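CdnC (PDB 7MGV) is an ATP-grasp ligase of graspetide biosynthesis that installs omega-ester macrocycles in the core of a ribosomally made precursor peptide. Local coordinates at residues D56-K61 against G118-T123; D271-T276 against F321-N326; M285-L290 against P346-R351. All blocks are in the same frame, centred on the assembly; numbering follows the deposited sequence.

Contact 1. Residues D56-K61 against G118-T123; sequences DEYPLK and GEIRNT
P59 and I120 bring the two backbones to their closest approach, 7.3 Å between CA atoms, where an irregular loop, 56-61, meets the flank of helix 110-130. The peptide bond between Y58 and P59 is cis, and the turn around it is closed by a backbone bond from K61 N to E57 O. No hydrogen bond links the two segments, so the fit rests on carbon surfaces. The Y58 ring reaches the helix because its CG lies opposite the backbone N (chi1 175°). There Y58 CE2 comes 3.5 Å from I120 CG2, the two side chains sliding past each other in opposite directions, while I120 O sits in the ring plane at its edge. Farther out, Y58 OH stands 3.5 Å from T123 CG2. The other branch of I120 serves the proline: I120 CD1 lies 3.6 Å from P59 CG, the side chains crossing at about a right angle. T123 turns its OG1 back onto its own helix, 3.0 Å from E119 O; T123 N reaches that oxygen from the opposite face, so two donors share one carbonyl. The hydroxyl also has a weak bond to Q189 of the second subunit, whose Q189 and T190 bind the E119 carboxylate and whose Y221 packs on I120. An alanine in place of Y58 removes ring and hydroxyl, and I120 CG2, T123 CG2 and P223 of the second subunit would probably face a gap. Within the loop, P59 CB rests 3.8 Å above the centre of the Y58 ring: an aromatic ring with the following cis-proline lying over its face, a familiar local motif, here packing a loop onto a helix within the MvdD-type pre-ATP-grasp domain, at the subunit interface.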
loop_
_atom_site.group_PDB
_atom_site.type_symbol
_atom_site.label_atom_id
_atom_site.label_comp_id
_atom_site.label_asym_id
_atom_site.label_seq_id
_atom_site.Cartn_x
_atom_site.Cartn_y
_atom_site.Cartn_z
ATOM N N ASP A 56 -13.962 -5.742 11.331
ATOM C CA ASP A 56 -14.435 -7.057 10.916
ATOM C C ASP A 56 -15.940 -7.078 10.699
ATOM O O ASP A 56 -16.438 -7.946 9.973
ATOM C CB ASP A 56 -14.043 -8.114 11.950
ATOM C CG ASP A 56 -14.436 -7.725 13.361
ATOM O OD1 ASP A 56 -14.475 -6.512 13.658
ATOM O OD2 ASP A 56 -14.702 -8.635 14.173
ATOM N N GLU A 57 -16.670 -6.142 11.302
ATOM C CA GLU A 57 -18.117 -6.074 11.154
ATOM C C GLU A 57 -18.551 -5.302 9.915
ATOM O O GLU A 57 -19.756 -5.101 9.724
ATOM C CB GLU A 57 -18.744 -5.444 12.399
ATOM C CG GLU A 57 -18.257 -6.016 13.721
ATOM C CD GLU A 57 -18.844 -7.381 14.051
ATOM O OE1 GLU A 57 -19.503 -7.492 15.107
ATOM O OE2 GLU A 57 -18.642 -8.344 13.281
ATOM N N TYR A 58 -17.610 -4.861 9.076
ATOM C CA TYR A 58 -17.924 -4.209 7.811
ATOM C C TYR A 58 -17.734 -5.201 6.677
ATOM O O TYR A 58 -16.709 -5.894 6.644
ATOM C CB TYR A 58 -17.025 -2.993 7.595
ATOM C CG TYR A 58 -17.198 -2.323 6.248
ATOM C CD1 TYR A 58 -18.243 -1.437 6.021
ATOM C CD2 TYR A 58 -16.314 -2.573 5.205
ATOM C CE1 TYR A 58 -18.407 -0.825 4.793
ATOM C CE2 TYR A 58 -16.470 -1.964 3.973
ATOM C CZ TYR A 58 -17.518 -1.092 3.773
ATOM O OH TYR A 58 -17.677 -0.483 2.550
ATOM N N PRO A 59 -18.671 -5.303 5.721
ATOM C CA PRO A 59 -19.874 -4.482 5.583
ATOM C C PRO A 59 -21.128 -5.117 6.178
ATOM O O PRO A 59 -22.222 -4.581 6.001
ATOM C CB PRO A 59 -20.012 -4.363 4.071
ATOM C CG PRO A 59 -19.578 -5.719 3.590
ATOM C CD PRO A 59 -18.526 -6.219 4.574
ATOM N N LEU A 60 -20.968 -6.243 6.873
ATOM C CA LEU A 60 -22.129 -7.002 7.329
ATOM C C LEU A 60 -22.887 -6.261 8.425
ATOM O O LEU A 60 -24.080 -5.970 8.282
ATOM C CB LEU A 60 -21.695 -8.390 7.809
ATOM C CG LEU A 60 -22.542 -9.557 7.295
ATOM C CD1 LEU A 60 -22.627 -9.535 5.775
ATOM C CD2 LEU A 60 -21.987 -10.887 7.782
ATOM N N LYS A 61 -22.214 -5.942 9.531
ATOM C CA LYS A 61 -22.893 -5.424 10.712
ATOM C C LYS A 61 -22.803 -3.908 10.864
ATOM O O LYS A 61 -23.569 -3.341 11.652
ATOM C CB LYS A 61 -22.347 -6.108 11.972
ATOM C CG LYS A 61 -22.758 -7.577 12.087
ATOM C CD LYS A 61 -22.083 -8.267 13.262
ATOM C CE LYS A 61 -22.650 -9.662 13.497
ATOM N NZ LYS A 61 -22.584 -10.520 12.281
ATOM N N GLY A 118 -12.316 -7.645 -2.593
ATOM C CA GLY A 118 -11.485 -6.586 -3.142
ATOM C C GLY A 118 -12.176 -5.238 -3.108
ATOM O O GLY A 118 -11.595 -4.237 -2.679
ATOM N N GLU A 119 -13.437 -5.197 -3.545
ATOM C CA GLU A 119 -14.175 -3.937 -3.541
ATOM C C GLU A 119 -14.410 -3.434 -2.120
ATOM O O GLU A 119 -14.305 -2.231 -1.859
ATOM C CB GLU A 119 -15.504 -4.097 -4.279
ATOM C CG GLU A 119 -16.347 -2.830 -4.306
ATOM C CD GLU A 119 -15.855 -1.814 -5.322
ATOM O OE1 GLU A 119 -14.962 -2.155 -6.129
ATOM O OE2 GLU A 119 -16.363 -0.673 -5.316
ATOM N N ILE A 120 -14.728 -4.338 -1.192
ATOM C CA ILE A 120 -14.941 -3.948 0.201
ATOM C C ILE A 120 -13.674 -3.325 0.775
ATOM O O ILE A 120 -13.700 -2.227 1.354
ATOM C CB ILE A 120 -15.394 -5.166 1.027
ATOM C CG1 ILE A 120 -16.836 -5.545 0.688
ATOM C CG2 ILE A 120 -15.237 -4.901 2.514
ATOM C CD1 ILE A 120 -17.212 -6.954 1.102
ATOM N N ARG A 121 -12.543 -4.022 0.620
ATOM C CA ARG A 121 -11.279 -3.520 1.139
ATOM C C ARG A 121 -10.911 -2.190 0.505
ATOM O O ARG A 121 -10.446 -1.277 1.194
ATOM C CB ARG A 121 -10.168 -4.544 0.907
ATOM C CG ARG A 121 -8.857 -4.187 1.588
ATOM C CD ARG A 121 -7.792 -5.244 1.344
ATOM N NE ARG A 121 -7.065 -5.014 0.100
ATOM C CZ ARG A 121 -6.306 -5.926 -0.500
ATOM N NH1 ARG A 121 -6.174 -7.133 0.033
ATOM N NH2 ARG A 121 -5.679 -5.632 -1.629
ATOM N N ASN A 122 -11.115 -2.057 -0.807
ATOM C CA ASN A 122 -10.741 -0.815 -1.467
ATOM C C ASN A 122 -11.625 0.338 -1.018
ATOM O O ASN A 122 -11.127 1.439 -0.775
ATOM C CB ASN A 122 -10.803 -0.979 -2.981
ATOM C CG ASN A 122 -10.081 0.132 -3.714
ATOM O OD1 ASN A 122 -10.550 1.270 -3.761
ATOM N ND2 ASN A 122 -8.927 -0.191 -4.287
ATOM N N THR A 123 -12.932 0.105 -0.881
ATOM C CA THR A 123 -13.830 1.157 -0.416
ATOM C C THR A 123 -13.444 1.624 0.983
ATOM O O THR A 123 -13.348 2.832 1.248
ATOM C CB THR A 123 -15.276 0.652 -0.435
ATOM O OG1 THR A 123 -15.699 0.464 -1.790
ATOM C CG2 THR A 123 -16.204 1.645 0.249
#

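Contact 2. Residues D271-T276 against F321-N326; sequences DKWIPT and FFWLDN
W273 and W323 form an offset edge-to-face (T-shaped) aromatic pair, the six-membered ring of W323 directing its edge at the face of the five-membered ring of W273. The ring planes stand at 87°, with 4.9 Å between the two centroids. Closest are W323 CZ3 and W273 NE1 at 3.1 Å, the nitrogen lying near the plane of the W323 ring. W323 CG sits between the backbone N and the carbonyl carbon (chi1 54°), and the end of the indole thereby comes up to W273; its NE1 makes a weak bond to E320 O. An aliphatic contact joins the aromatic one. L324 CD2 makes an off-centre CH-pi contact with the same five-membered ring, 4.2 Å from its centroid and 29° off the normal, on the face that W323 also approaches. L324 CG in turn lies 3.5 Å above the centre of the W323 ring, so the leucine fills the corner where the two indoles meet. The setting is the C-terminal antiparallel sheet, one of the two between which ATP-grasp enzymes hold their nucleotide. W273 leads into strand 274-276, at one edge of the sheet, and L324 belongs to the short helix 322-325; both, like W323, touch R237 of strand 234-241. The W273 side chain is about 7 Å from the bound ADP and also touches E235, a residue of the ADP pocket. No hydrogen bond crosses the contact: D325 N bonds to F321 O of the N-cap residue at 2.7 Å, while T276 OG1 and the I274 backbone bond to E249 of strand 244-251.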
loop_
_atom_site.group_PDB
_atom_site.type_symbol
_atom_site.label_atom_id
_atom_site.label_comp_id
_atom_site.label_asym_id
_atom_site.label_seq_id
_atom_site.Cartn_x
_atom_site.Cartn_y
_atom_site.Cartn_z
ATOM N N ASP A 271 12.508 -13.270 32.328
ATOM C CA ASP A 271 11.670 -13.412 31.145
ATOM C C ASP A 271 10.755 -12.217 30.918
ATOM O O ASP A 271 10.004 -12.207 29.936
ATOM C CB ASP A 271 10.827 -14.688 31.248
ATOM C CG ASP A 271 10.227 -14.881 32.627
ATOM O OD1 ASP A 271 9.279 -14.143 32.974
ATOM O OD2 ASP A 271 10.698 -15.773 33.362
ATOM N N LYS A 272 10.801 -11.215 31.790
ATOM C CA LYS A 272 9.915 -10.064 31.717
ATOM C C LYS A 272 10.691 -8.833 31.274
ATOM O O LYS A 272 11.824 -8.608 31.713
ATOM C CB LYS A 272 9.250 -9.797 33.070
ATOM C CG LYS A 272 8.469 -10.976 33.621
ATOM C CD LYS A 272 7.055 -10.567 33.996
ATOM C CE LYS A 272 6.210 -11.776 34.365
ATOM N NZ LYS A 272 4.844 -11.699 33.777
ATOM N N TRP A 273 10.079 -8.045 30.396
ATOM C CA TRP A 273 10.656 -6.767 30.010
ATOM C C TRP A 273 10.618 -5.804 31.185
ATOM O O TRP A 273 9.621 -5.719 31.908
ATOM C CB TRP A 273 9.896 -6.178 28.823
ATOM C CG TRP A 273 9.915 -7.060 27.622
ATOM C CD1 TRP A 273 9.044 -8.070 27.334
ATOM C CD2 TRP A 273 10.858 -7.023 26.548
ATOM N NE1 TRP A 273 9.387 -8.663 26.143
ATOM C CE2 TRP A 273 10.496 -8.038 25.639
ATOM C CE3 TRP A 273 11.972 -6.229 26.263
ATOM C CZ2 TRP A 273 11.209 -8.280 24.469
ATOM C CZ3 TRP A 273 12.680 -6.471 25.101
ATOM C CH2 TRP A 273 12.297 -7.489 24.219
ATOM N N ILE A 274 11.713 -5.081 31.386
ATOM C CA ILE A 274 11.744 -4.059 32.429
ATOM C C ILE A 274 11.929 -2.701 31.764
ATOM O O ILE A 274 12.673 -2.589 30.779
ATOM C CB ILE A 274 12.842 -4.342 33.468
ATOM C CG1 ILE A 274 14.234 -4.253 32.839
ATOM C CG2 ILE A 274 12.630 -5.708 34.107
ATOM C CD1 ILE A 274 15.351 -4.078 33.848
ATOM N N PRO A 275 11.248 -1.657 32.235
ATOM C CA PRO A 275 11.484 -0.320 31.683
ATOM C C PRO A 275 12.933 0.100 31.876
ATOM O O PRO A 275 13.571 -0.225 32.881
ATOM C CB PRO A 275 10.528 0.571 32.484
ATOM C CG PRO A 275 9.458 -0.358 32.957
ATOM C CD PRO A 275 10.140 -1.672 33.204
ATOM N N THR A 276 13.450 0.825 30.892
ATOM C CA THR A 276 14.838 1.258 30.893
ATOM C C THR A 276 14.911 2.622 30.221
ATOM O O THR A 276 13.912 3.143 29.714
ATOM C CB THR A 276 15.734 0.231 30.191
ATOM O OG1 THR A 276 17.111 0.537 30.445
ATOM C CG2 THR A 276 15.484 0.241 28.688
ATOM N N PHE A 321 1.239 -2.666 21.948
ATOM C CA PHE A 321 1.877 -1.996 23.069
ATOM C C PHE A 321 1.268 -2.335 24.421
ATOM O O PHE A 321 1.855 -1.966 25.444
ATOM C CB PHE A 321 1.823 -0.472 22.881
ATOM C CG PHE A 321 0.435 0.099 22.978
ATOM C CD1 PHE A 321 -0.032 0.621 24.174
ATOM C CD2 PHE A 321 -0.404 0.108 21.877
ATOM C CE1 PHE A 321 -1.307 1.141 24.270
ATOM C CE2 PHE A 321 -1.680 0.627 21.966
ATOM C CZ PHE A 321 -2.131 1.145 23.165
ATOM N N PHE A 322 0.120 -3.016 24.460
ATOM C CA PHE A 322 -0.589 -3.222 25.720
ATOM C C PHE A 322 0.238 -4.036 26.706
ATOM O O PHE A 322 0.262 -3.735 27.905
ATOM C CB PHE A 322 -1.927 -3.911 25.452
ATOM C CG PHE A 322 -2.950 -3.681 26.524
ATOM C CD1 PHE A 322 -3.931 -4.624 26.776
ATOM C CD2 PHE A 322 -2.930 -2.521 27.281
ATOM C CE1 PHE A 322 -4.875 -4.416 27.763
ATOM C CE2 PHE A 322 -3.871 -2.305 28.268
ATOM C CZ PHE A 322 -4.845 -3.253 28.509
ATOM N N TRP A 323 0.917 -5.076 26.218
ATOM C CA TRP A 323 1.702 -5.938 27.096
ATOM C C TRP A 323 2.787 -5.157 27.826
ATOM O O TRP A 323 3.071 -5.424 29.001
ATOM C CB TRP A 323 2.307 -7.091 26.290
ATOM C CG TRP A 323 3.110 -6.666 25.081
ATOM C CD1 TRP A 323 2.706 -5.843 24.065
ATOM C CD2 TRP A 323 4.447 -7.068 24.759
ATOM N NE1 TRP A 323 3.712 -5.700 23.143
ATOM C CE2 TRP A 323 4.791 -6.443 23.544
ATOM C CE3 TRP A 323 5.387 -7.892 25.382
ATOM C CZ2 TRP A 323 6.035 -6.615 22.942
ATOM C CZ3 TRP A 323 6.620 -8.063 24.783
ATOM C CH2 TRP A 323 6.935 -7.427 23.575
ATOM N N LEU A 324 3.401 -4.185 27.151
ATOM C CA LEU A 324 4.392 -3.326 27.789
ATOM C C LEU A 324 3.777 -2.097 28.450
ATOM O O LEU A 324 4.354 -1.567 29.408
ATOM C CB LEU A 324 5.441 -2.879 26.772
ATOM C CG LEU A 324 5.951 -3.972 25.831
ATOM C CD1 LEU A 324 6.675 -3.364 24.635
ATOM C CD2 LEU A 324 6.857 -4.913 26.609
ATOM N N ASP A 325 2.623 -1.627 27.965
ATOM C CA ASP A 325 1.930 -0.537 28.643
ATOM C C ASP A 325 1.485 -0.948 30.039
ATOM O O ASP A 325 1.418 -0.107 30.942
ATOM C CB ASP A 325 0.735 -0.082 27.812
ATOM C CG ASP A 325 0.025 1.107 28.423
ATOM O OD1 ASP A 325 0.708 2.097 28.757
ATOM O OD2 ASP A 325 -1.214 1.050 28.563
ATOM N N ASN A 326 1.170 -2.230 30.235
ATOM C CA ASN A 326 0.816 -2.727 31.558
ATOM C C ASN A 326 2.008 -2.776 32.505
ATOM O O ASN A 326 1.813 -2.977 33.708
ATOM C CB ASN A 326 0.185 -4.117 31.448
ATOM C CG ASN A 326 -1.264 -4.065 31.004
ATOM O OD1 ASN A 326 -1.973 -3.096 31.276
ATOM N ND2 ASN A 326 -1.713 -5.112 30.320
#

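Contact 3. Residues M285-L290 against P346-R351; sequences MILELL and PRRDNR
R348 reaches L290 on a chain that is extended from CG to NE, its CG lying opposite the carbonyl carbon (chi1 -66°). A turn of about a right angle at the last torsion (chi4 93°) then sets the guanidinium broadside to the helix. L290 CB rests 3.6 Å above the centre of that flat group, over one face, while L287 CD2 meets it at the edge, in plane, 3.9 Å from R348 NH2. The same NH2 gives a weak hydrogen bond to L287 O, 3.5 Å long and bent to 136°, and L290 O stands 3.6 Å from R348 NE. The stronger partners are charged: D291 pairs with NE and D296 with NH1, and G242 O also accepts from NH1. A buried arginine is thus met on several sides, and a positive group beside carbonyl oxygens near the C-terminal end of helix 280-293 is likely to be electrostatically favourable. Farther along the loop, R351 holds D349 side-on, its NE and NH2 both bonding to OD2. Helix 280-293 lies between two other elements, with L289 against helix 148-158 and L290 against V240 of strand 234-241; the loop that follows helix 332-341 crosses near its end, and N350 bonds onward to S135 O in strand 134-136.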
loop_
_atom_site.group_PDB
_atom_site.type_symbol
_atom_site.label_atom_id
_atom_site.label_comp_id
_atom_site.label_asym_id
_atom_site.label_seq_id
_atom_site.Cartn_x
_atom_site.Cartn_y
_atom_site.Cartn_z
ATOM N N MET A 285 18.107 9.540 17.590
ATOM C CA MET A 285 17.993 8.895 16.287
ATOM C C MET A 285 16.648 8.194 16.113
ATOM O O MET A 285 16.132 8.118 14.994
ATOM C CB MET A 285 19.152 7.920 16.085
ATOM C CG MET A 285 20.472 8.617 15.785
ATOM S SD MET A 285 21.783 7.494 15.269
ATOM C CE MET A 285 22.075 6.598 16.793
ATOM N N ILE A 286 16.056 7.697 17.201
ATOM C CA ILE A 286 14.713 7.117 17.122
ATOM C C ILE A 286 13.696 8.188 16.731
ATOM O O ILE A 286 12.859 7.995 15.831
ATOM C CB ILE A 286 14.343 6.454 18.461
ATOM C CG1 ILE A 286 15.204 5.214 18.711
ATOM C CG2 ILE A 286 12.874 6.106 18.487
ATOM C CD1 ILE A 286 14.719 3.971 18.002
ATOM N N LEU A 287 13.744 9.330 17.423
ATOM C CA LEU A 287 12.855 10.435 17.082
ATOM C C LEU A 287 13.097 10.907 15.653
ATOM O O LEU A 287 12.151 11.259 14.939
ATOM C CB LEU A 287 13.038 11.584 18.073
ATOM C CG LEU A 287 12.516 11.320 19.488
ATOM C CD1 LEU A 287 13.008 12.387 20.452
ATOM C CD2 LEU A 287 10.998 11.247 19.495
ATOM N N GLU A 288 14.355 10.898 15.209
ATOM C CA GLU A 288 14.651 11.279 13.832
ATOM C C GLU A 288 14.098 10.272 12.832
ATOM O O GLU A 288 13.687 10.657 11.734
ATOM C CB GLU A 288 16.158 11.438 13.642
ATOM C CG GLU A 288 16.550 11.990 12.286
ATOM C CD GLU A 288 18.003 12.411 12.229
ATOM O OE1 GLU A 288 18.506 12.668 11.115
ATOM O OE2 GLU A 288 18.643 12.482 13.300
ATOM N N LEU A 289 14.093 8.983 13.180
ATOM C CA LEU A 289 13.485 7.981 12.311
ATOM C C LEU A 289 11.995 8.246 12.146
ATOM O O LEU A 289 11.464 8.245 11.023
ATOM C CB LEU A 289 13.730 6.583 12.879
ATOM C CG LEU A 289 13.077 5.394 12.172
ATOM C CD1 LEU A 289 13.685 5.181 10.794
ATOM C CD2 LEU A 289 13.206 4.138 13.018
ATOM N N LEU A 290 11.305 8.494 13.262
ATOM C CA LEU A 290 9.888 8.833 13.165
ATOM C C LEU A 290 9.674 10.141 12.409
ATOM O O LEU A 290 8.648 10.310 11.740
ATOM C CB LEU A 290 9.256 8.905 14.554
ATOM C CG LEU A 290 8.782 7.549 15.081
ATOM C CD1 LEU A 290 9.829 6.925 15.994
ATOM C CD2 LEU A 290 7.442 7.671 15.786
ATOM N N PRO A 346 2.569 17.281 21.231
ATOM C CA PRO A 346 3.158 17.667 19.951
ATOM C C PRO A 346 2.987 16.567 18.908
ATOM O O PRO A 346 3.205 15.385 19.185
ATOM C CB PRO A 346 4.632 17.904 20.283
ATOM C CG PRO A 346 4.655 18.164 21.753
ATOM C CD PRO A 346 3.557 17.328 22.332
ATOM N N ARG A 347 2.593 16.970 17.705
ATOM C CA ARG A 347 2.320 16.041 16.622
ATOM C C ARG A 347 3.215 16.331 15.426
ATOM O O ARG A 347 3.706 17.448 15.241
ATOM C CB ARG A 347 0.861 16.120 16.161
ATOM C CG ARG A 347 -0.165 16.120 17.265
ATOM C CD ARG A 347 -1.544 16.356 16.682
ATOM N NE ARG A 347 -2.562 15.598 17.393
ATOM C CZ ARG A 347 -3.855 15.618 17.091
ATOM N NH1 ARG A 347 -4.296 16.361 16.086
ATOM N NH2 ARG A 347 -4.704 14.892 17.802
ATOM N N ARG A 348 3.415 15.298 14.612
ATOM C CA ARG A 348 3.898 15.467 13.244
ATOM C C ARG A 348 2.652 15.605 12.380
ATOM O O ARG A 348 2.058 14.619 11.944
ATOM C CB ARG A 348 4.776 14.297 12.819
ATOM C CG ARG A 348 6.079 14.199 13.594
ATOM C CD ARG A 348 6.713 12.829 13.445
ATOM N NE ARG A 348 7.908 12.689 14.272
ATOM C CZ ARG A 348 7.910 12.192 15.505
ATOM N NH1 ARG A 348 6.777 11.783 16.059
ATOM N NH2 ARG A 348 9.046 12.103 16.184
ATOM N N ASP A 349 2.244 16.853 12.154
ATOM C CA ASP A 349 0.971 17.136 11.503
ATOM C C ASP A 349 0.931 16.533 10.106
ATOM O O ASP A 349 1.776 16.844 9.261
ATOM C CB ASP A 349 0.745 18.646 11.442
ATOM C CG ASP A 349 -0.686 19.009 11.103
ATOM O OD1 ASP A 349 -1.604 18.506 11.782
ATOM O OD2 ASP A 349 -0.892 19.801 10.159
ATOM N N ASN A 350 -0.056 15.668 9.866
ATOM C CA ASN A 350 -0.213 14.994 8.582
ATOM C C ASN A 350 -1.590 15.236 7.973
ATOM O O ASN A 350 -2.064 14.420 7.177
ATOM C CB ASN A 350 0.053 13.492 8.725
ATOM C CG ASN A 350 -0.888 12.816 9.711
ATOM O OD1 ASN A 350 -1.844 13.420 10.199
ATOM N ND2 ASN A 350 -0.617 11.550 10.008
ATOM N N ARG A 351 -2.244 16.335 8.339
ATOM C CA ARG A 351 -3.540 16.651 7.756
ATOM C C ARG A 351 -3.397 16.894 6.260
ATOM O O ARG A 351 -2.435 17.519 5.804
ATOM C CB ARG A 351 -4.147 17.880 8.434
ATOM C CG ARG A 351 -4.547 17.658 9.883
ATOM C CD ARG A 351 -4.947 18.964 10.545
ATOM N NE ARG A 351 -3.869 19.946 10.499
ATOM C CZ ARG A 351 -3.984 21.204 10.915
ATOM N NH1 ARG A 351 -5.134 21.638 11.411
ATOM N NH2 ARG A 351 -2.948 22.029 10.834
#

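In the fold
Contact 1 belongs to the N-terminal pre-ATP-grasp domain and closes along the chain before the other two open. Contacts 2 and 3 alternate in sequence: strand 274-276 leads into helix 280-293, and their partners, 321-326 and 346-351, follow in the same order. Their centres are about 23 Å apart, with nearest atoms about 11 Å apart. Contact 1 lies about 34 Å from contact 2 and about 31 Å from contact 3, centre to centre, and opposite contact 2 across the chain's centre. Contact 1 is part of the subunit interface, whereas contacts 2 and 3 lie against the antiparallel sheet containing strand 234-241, contact 2 near the bound ADP, and residues 346-351 lead back to strand 134-136.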